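Local coordinates for cytoplasmic protein (Cryptococcus neoformans var. grubii serotype A, PDB 7LPO) that probably hydrolyses steryl beta-glucosides, as a sterylglucosidase of glycoside hydrolase family 5, at residues N74-L79 and M121-A126; C262-D267 and E422-I427. All coordinates share one frame; numbering follows the deposited sequence.

Both contacts belong to the TIM-barrel part of this family 5 glycosidase, and their centres lie about 20 Å apart, with about 7 Å between nearest atoms. Contact 1 is on the outer layer and partly buried. It fixes a loop against helix 118-133 mainly through one tyrosine, and its single cross-segment hydrogen bond runs from side chain to backbone. Contact 2 is buried and joins two neighbouring parallel strands, so backbone bonds dominate it. The two share no element, but they are linked through the barrel: Tyr123 and Pro76 touch strand 98-104, which pairs with strand 137-143, the other neighbour of strand 263-267.

Contact 1 (N74-L79 and M121-A126); sequences NKPLNL and MDYIIA
On the outside of the family 5 TIM barrel, the loop that leads to helix 83-93 wraps round the phenol end of Tyr123, which projects from helix 118-133. The loop turns at Pro76, which follows a cis peptide bond. Tyr123 has CG anti to its own backbone N (chi1 161°), and this sends the ring out from the helix into the curve of the loop. Its OH donates a short hydrogen bond to Leu77 O, 2.5 Å away. That acceptor lies at the ring edge, in the ring plane, while the donor is tilted 27° from the carbonyl plane of Leu77. Pro76 CD also sits at the ring edge, 3.5 Å from Tyr123 OH. The backbone of Asn74 covers one face, with its N 3.3 Å from Tyr123 CE1 and offset toward the rim.

The side chain of Asn74 braces the loop from within. Its OD1 accepts a nearly straight hydrogen bond from Leu79 N at 3.1 Å, and its ND2 bonds Asp80. The amide plane stands almost perpendicular to the Tyr123 ring, 86° from it. Lys75 NZ is held by backbone carbonyls including that of His49. Beyond the contact, Tyr123 meets the ring of Tyr120 and touches Tyr101 of strand 98-104. Leu79 closes the other end of the contact with one methyl: CD1 lies 3.8 Å from Tyr123 CE1 and 3.7 Å from Ala126 CB.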
loop_
_atom_site.group_PDB
_atom_site.type_symbol
_atom_site.label_atom_id
_atom_site.label_comp_id
_atom_site.label_asym_id
_atom_site.label_seq_id
_atom_site.Cartn_x
_atom_site.Cartn_y
_atom_site.Cartn_z
ATOM N N ASN A 74 -12.998 11.385 11.830
ATOM C CA ASN A 74 -11.968 11.405 12.863
ATOM C C ASN A 74 -11.014 10.224 12.763
ATOM O O ASN A 74 -10.232 9.996 13.695
ATOM C CB ASN A 74 -12.575 11.469 14.267
ATOM C CG ASN A 74 -12.942 12.888 14.667
ATOM O OD1 ASN A 74 -12.279 13.852 14.268
ATOM N ND2 ASN A 74 -14.006 13.025 15.446
ATOM N N LYS A 75 -11.031 9.483 11.660
ATOM C CA LYS A 75 -9.936 8.600 11.292
ATOM C C LYS A 75 -9.347 9.098 9.981
ATOM O O LYS A 75 -10.097 9.301 9.019
ATOM C CB LYS A 75 -10.402 7.149 11.137
ATOM C CG LYS A 75 -10.893 6.518 12.428
ATOM C CD LYS A 75 -11.843 5.374 12.116
ATOM C CE LYS A 75 -11.430 4.118 12.858
ATOM N NZ LYS A 75 -11.775 2.910 12.067
ATOM N N PRO A 76 -8.025 9.238 9.866
ATOM C CA PRO A 76 -7.024 8.664 10.778
ATOM C C PRO A 76 -6.750 9.444 12.056
ATOM O O PRO A 76 -6.276 8.854 13.023
ATOM C CB PRO A 76 -5.748 8.630 9.914
ATOM C CG PRO A 76 -5.904 9.834 9.003
ATOM C CD PRO A 76 -7.409 9.951 8.729
ATOM N N LEU A 77 -7.035 10.739 12.070
ATOM C CA LEU A 77 -6.683 11.596 13.191
ATOM C C LEU A 77 -7.930 12.247 13.774
ATOM O O LEU A 77 -8.766 12.782 13.038
ATOM C CB LEU A 77 -5.694 12.665 12.746
ATOM C CG LEU A 77 -4.291 12.191 12.379
ATOM C CD1 LEU A 77 -3.504 13.393 11.877
ATOM C CD2 LEU A 77 -3.580 11.519 13.544
ATOM N N ASN A 78 -8.052 12.194 15.097
ATOM C CA ASN A 78 -9.151 12.848 15.791
ATOM C C ASN A 78 -8.843 14.337 15.929
ATOM O O ASN A 78 -7.813 14.720 16.496
ATOM C CB ASN A 78 -9.372 12.211 17.155
ATOM C CG ASN A 78 -10.656 12.676 17.802
ATOM O OD1 ASN A 78 -10.900 13.872 17.937
ATOM N ND2 ASN A 78 -11.491 11.732 18.188
ATOM N N LEU A 79 -9.719 15.174 15.390
ATOM C CA LEU A 79 -9.513 16.615 15.397
ATOM C C LEU A 79 -10.288 17.309 16.511
ATOM O O LEU A 79 -10.229 18.536 16.615
ATOM C CB LEU A 79 -9.902 17.207 14.034
ATOM C CG LEU A 79 -9.122 16.644 12.835
ATOM C CD1 LEU A 79 -9.694 17.164 11.511
ATOM C CD2 LEU A 79 -7.644 16.963 12.904
ATOM N N MET A 121 -15.353 14.290 3.076
ATOM C CA MET A 121 -14.474 15.055 2.214
ATOM C C MET A 121 -13.866 16.279 2.958
ATOM O O MET A 121 -12.684 16.515 2.889
ATOM C CB MET A 121 -15.223 15.576 1.011
ATOM C CG MET A 121 -15.738 14.538 0.075
ATOM S SD MET A 121 -15.937 15.126 -1.580
ATOM C CE MET A 121 -16.370 13.726 -2.492
ATOM N N ASP A 122 -14.740 17.005 3.654
ATOM C CA ASP A 122 -14.271 18.191 4.390
ATOM C C ASP A 122 -13.433 17.794 5.593
ATOM O O ASP A 122 -12.524 18.534 5.986
ATOM C CB ASP A 122 -15.493 19.006 4.821
ATOM C CG ASP A 122 -16.218 19.654 3.646
ATOM O OD1 ASP A 122 -15.627 19.797 2.567
ATOM O OD2 ASP A 122 -17.385 20.043 3.801
ATOM N N TYR A 123 -13.727 16.640 6.197
ATOM C CA TYR A 123 -12.863 16.137 7.256
ATOM C C TYR A 123 -11.460 15.876 6.721
ATOM O O TYR A 123 -10.463 16.267 7.343
ATOM C CB TYR A 123 -13.439 14.862 7.873
ATOM C CG TYR A 123 -12.382 14.089 8.629
ATOM C CD1 TYR A 123 -12.038 14.439 9.926
ATOM C CD2 TYR A 123 -11.695 13.035 8.027
ATOM C CE1 TYR A 123 -11.057 13.752 10.615
ATOM C CE2 TYR A 123 -10.709 12.339 8.712
ATOM C CZ TYR A 123 -10.398 12.701 10.007
ATOM O OH TYR A 123 -9.420 12.020 10.698
ATOM N N ILE A 124 -11.361 15.202 5.567
ATOM C CA ILE A 124 -10.052 14.937 4.971
ATOM C C ILE A 124 -9.308 16.242 4.725
ATOM O O ILE A 124 -8.104 16.345 4.979
ATOM C CB ILE A 124 -10.196 14.132 3.667
ATOM C CG1 ILE A 124 -10.587 12.682 3.955
ATOM C CG2 ILE A 124 -8.902 14.169 2.892
ATOM C CD1 ILE A 124 -11.061 11.922 2.727
ATOM N N ILE A 125 -10.010 17.254 4.216
ATOM C CA ILE A 125 -9.385 18.547 3.955
ATOM C C ILE A 125 -8.835 19.142 5.244
ATOM O O ILE A 125 -7.728 19.689 5.267
ATOM C CB ILE A 125 -10.392 19.492 3.273
ATOM C CG1 ILE A 125 -10.471 19.151 1.785
ATOM C CG2 ILE A 125 -10.014 20.944 3.506
ATOM C CD1 ILE A 125 -11.695 19.706 1.089
ATOM N N ALA A 126 -9.601 19.047 6.332
ATOM C CA ALA A 126 -9.129 19.538 7.621
ATOM C C ALA A 126 -7.882 18.789 8.069
ATOM O O ALA A 126 -6.935 19.394 8.583
ATOM C CB ALA A 126 -10.236 19.395 8.671
#

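Contact 2 (C262-D267 and E422-I427); sequences CVIGWD and ESIHFI
Strands 263-267 and 424-427 run parallel; the axes of these short segments approach to 4.9 Å at an angle of 35°, and three backbone hydrogen bonds join them. Ile424 N bonds Ile264 O at 3.1 Å, on a lone pair in the carbonyl plane. Ile424 O then accepts from Trp266 N at 3.0 Å, nearly along the C=O axis. Phe426 N reaches Trp266 O at 3.0 Å from above the carbonyl plane. A water also donates to Trp266 O and bonds His425 ND1.

Phe426 pairs with Asp267, on the same face of the sheet as Ile424, and its ring reaches back to Gly265. CG lies beside the backbone N (chi1 -72°), and chi2 of -88° turns a ring edge to the first strand: CE2 is 3.8 Å from Gly265 CA, and CZ is 3.9 Å from Ile264 CD1. Ile424 CG2 sits over one ring face. Gly265 lets the ring edge come close to the backbone. On this face Phe139 stacks on the Phe426 ring, Asp267 OD2 forms a salt bridge with Arg100, and Asp267 OD1 bonds Ser450.

Ser423, just before the second strand, brings OG to the indole edge, 3.2 Å from Trp266 CD1. The indole NE1 bonds His420. Strand 137-143 flanks strand 263-267 on the other side. Such parallel pairing of neighbouring strands is characteristic of the inner wall of a TIM barrel.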
loop_
_atom_site.group_PDB
_atom_site.type_symbol
_atom_site.label_atom_id
_atom_site.label_comp_id
_atom_site.label_asym_id
_atom_site.label_seq_id
_atom_site.Cartn_x
_atom_site.Cartn_y
_atom_site.Cartn_z
ATOM N N CYS A 262 1.414 21.001 -0.432
ATOM C CA CYS A 262 1.246 19.873 0.480
ATOM C C CYS A 262 0.878 18.614 -0.292
ATOM O O CYS A 262 1.671 17.667 -0.324
ATOM C CB CYS A 262 0.195 20.208 1.537
ATOM S SG CYS A 262 -0.205 18.832 2.624
ATOM N N VAL A 263 -0.292 18.580 -0.929
ATOM C CA VAL A 263 -0.741 17.428 -1.705
ATOM C C VAL A 263 -0.018 17.493 -3.045
ATOM O O VAL A 263 -0.374 18.283 -3.914
ATOM C CB VAL A 263 -2.259 17.417 -1.879
ATOM C CG1 VAL A 263 -2.678 16.264 -2.782
ATOM C CG2 VAL A 263 -2.940 17.339 -0.524
ATOM N N ILE A 264 1.007 16.667 -3.219
ATOM C CA ILE A 264 1.821 16.773 -4.421
ATOM C C ILE A 264 1.341 15.887 -5.562
ATOM O O ILE A 264 1.746 16.108 -6.710
ATOM C CB ILE A 264 3.290 16.457 -4.098
ATOM C CG1 ILE A 264 3.464 15.001 -3.658
ATOM C CG2 ILE A 264 3.793 17.394 -3.010
ATOM C CD1 ILE A 264 4.939 14.617 -3.357
ATOM N N GLY A 265 0.498 14.901 -5.291
ATOM C CA GLY A 265 0.060 14.012 -6.352
ATOM C C GLY A 265 -0.891 12.956 -5.832
ATOM O O GLY A 265 -1.264 12.937 -4.652
ATOM N N TRP A 266 -1.262 12.056 -6.738
ATOM C CA TRP A 266 -2.252 11.029 -6.463
ATOM C C TRP A 266 -1.708 9.675 -6.891
ATOM O O TRP A 266 -1.173 9.537 -7.997
ATOM C CB TRP A 266 -3.576 11.329 -7.186
ATOM C CG TRP A 266 -4.212 12.600 -6.718
ATOM C CD1 TRP A 266 -3.791 13.866 -6.984
ATOM C CD2 TRP A 266 -5.376 12.728 -5.898
ATOM N NE1 TRP A 266 -4.614 14.775 -6.382
ATOM C CE2 TRP A 266 -5.599 14.104 -5.707
ATOM C CE3 TRP A 266 -6.253 11.814 -5.315
ATOM C CZ2 TRP A 266 -6.649 14.590 -4.945
ATOM C CZ3 TRP A 266 -7.294 12.291 -4.554
ATOM C CH2 TRP A 266 -7.492 13.669 -4.382
ATOM N N ASP A 267 -1.826 8.693 -5.997
ATOM C CA ASP A 267 -1.592 7.296 -6.324
ATOM C C ASP A 267 -2.768 6.759 -7.135
ATOM O O ASP A 267 -3.886 7.282 -7.076
ATOM C CB ASP A 267 -1.419 6.469 -5.049
ATOM C CG ASP A 267 -0.364 5.363 -5.185
ATOM O OD1 ASP A 267 0.009 4.990 -6.320
ATOM O OD2 ASP A 267 0.091 4.860 -4.134
ATOM N N GLU A 422 -1.292 20.249 -11.734
ATOM C CA GLU A 422 0.125 19.954 -11.544
ATOM C C GLU A 422 0.359 18.638 -10.807
ATOM O O GLU A 422 1.444 18.428 -10.246
ATOM C CB GLU A 422 0.802 21.091 -10.778
ATOM C CG GLU A 422 0.706 22.450 -11.438
ATOM C CD GLU A 422 1.512 22.533 -12.714
ATOM O OE1 GLU A 422 2.226 21.560 -13.043
ATOM O OE2 GLU A 422 1.421 23.572 -13.398
ATOM N N SER A 423 -0.627 17.749 -10.796
ATOM C CA SER A 423 -0.509 16.539 -9.999
ATOM C C SER A 423 0.610 15.645 -10.511
ATOM O O SER A 423 0.762 15.423 -11.716
ATOM C CB SER A 423 -1.822 15.758 -10.003
ATOM O OG SER A 423 -1.658 14.524 -9.318
ATOM N N ILE A 424 1.387 15.117 -9.578
ATOM C CA ILE A 424 2.289 14.017 -9.879
ATOM C C ILE A 424 1.468 12.738 -9.945
ATOM O O ILE A 424 0.676 12.449 -9.043
ATOM C CB ILE A 424 3.403 13.920 -8.822
ATOM C CG1 ILE A 424 4.290 15.171 -8.871
ATOM C CG2 ILE A 424 4.247 12.688 -9.061
ATOM C CD1 ILE A 424 5.255 15.293 -7.707
ATOM N N HIS A 425 1.631 11.986 -11.029
ATOM C CA HIS A 425 1.029 10.665 -11.142
ATOM C C HIS A 425 1.937 9.646 -10.466
ATOM O O HIS A 425 3.040 9.358 -10.953
ATOM C CB HIS A 425 0.811 10.303 -12.604
ATOM C CG HIS A 425 -0.298 11.062 -13.250
ATOM N ND1 HIS A 425 -1.437 11.434 -12.570
ATOM C CD2 HIS A 425 -0.438 11.531 -14.512
ATOM C CE1 HIS A 425 -2.238 12.091 -13.390
ATOM N NE2 HIS A 425 -1.656 12.162 -14.574
ATOM N N PHE A 426 1.490 9.124 -9.326
ATOM C CA PHE A 426 2.174 8.034 -8.648
ATOM C C PHE A 426 1.629 6.738 -9.222
ATOM O O PHE A 426 0.475 6.367 -8.967
ATOM C CB PHE A 426 1.987 8.128 -7.140
ATOM C CG PHE A 426 2.760 9.264 -6.509
ATOM C CD1 PHE A 426 4.058 9.082 -6.089
ATOM C CD2 PHE A 426 2.181 10.515 -6.357
ATOM C CE1 PHE A 426 4.765 10.113 -5.519
ATOM C CE2 PHE A 426 2.880 11.562 -5.772
ATOM C CZ PHE A 426 4.172 11.361 -5.353
ATOM N N ILE A 427 2.449 6.074 -10.026
ATOM C CA ILE A 427 2.014 4.956 -10.851
ATOM C C ILE A 427 2.281 3.669 -10.087
ATOM O O ILE A 427 3.437 3.275 -9.898
ATOM C CB ILE A 427 2.720 4.960 -12.211
ATOM C CG1 ILE A 427 2.277 6.192 -13.013
ATOM C CG2 ILE A 427 2.415 3.686 -12.968
ATOM C CD1 ILE A 427 3.375 6.815 -13.807
HETATM O O HOH W 1 -2.581 9.642 -10.497
#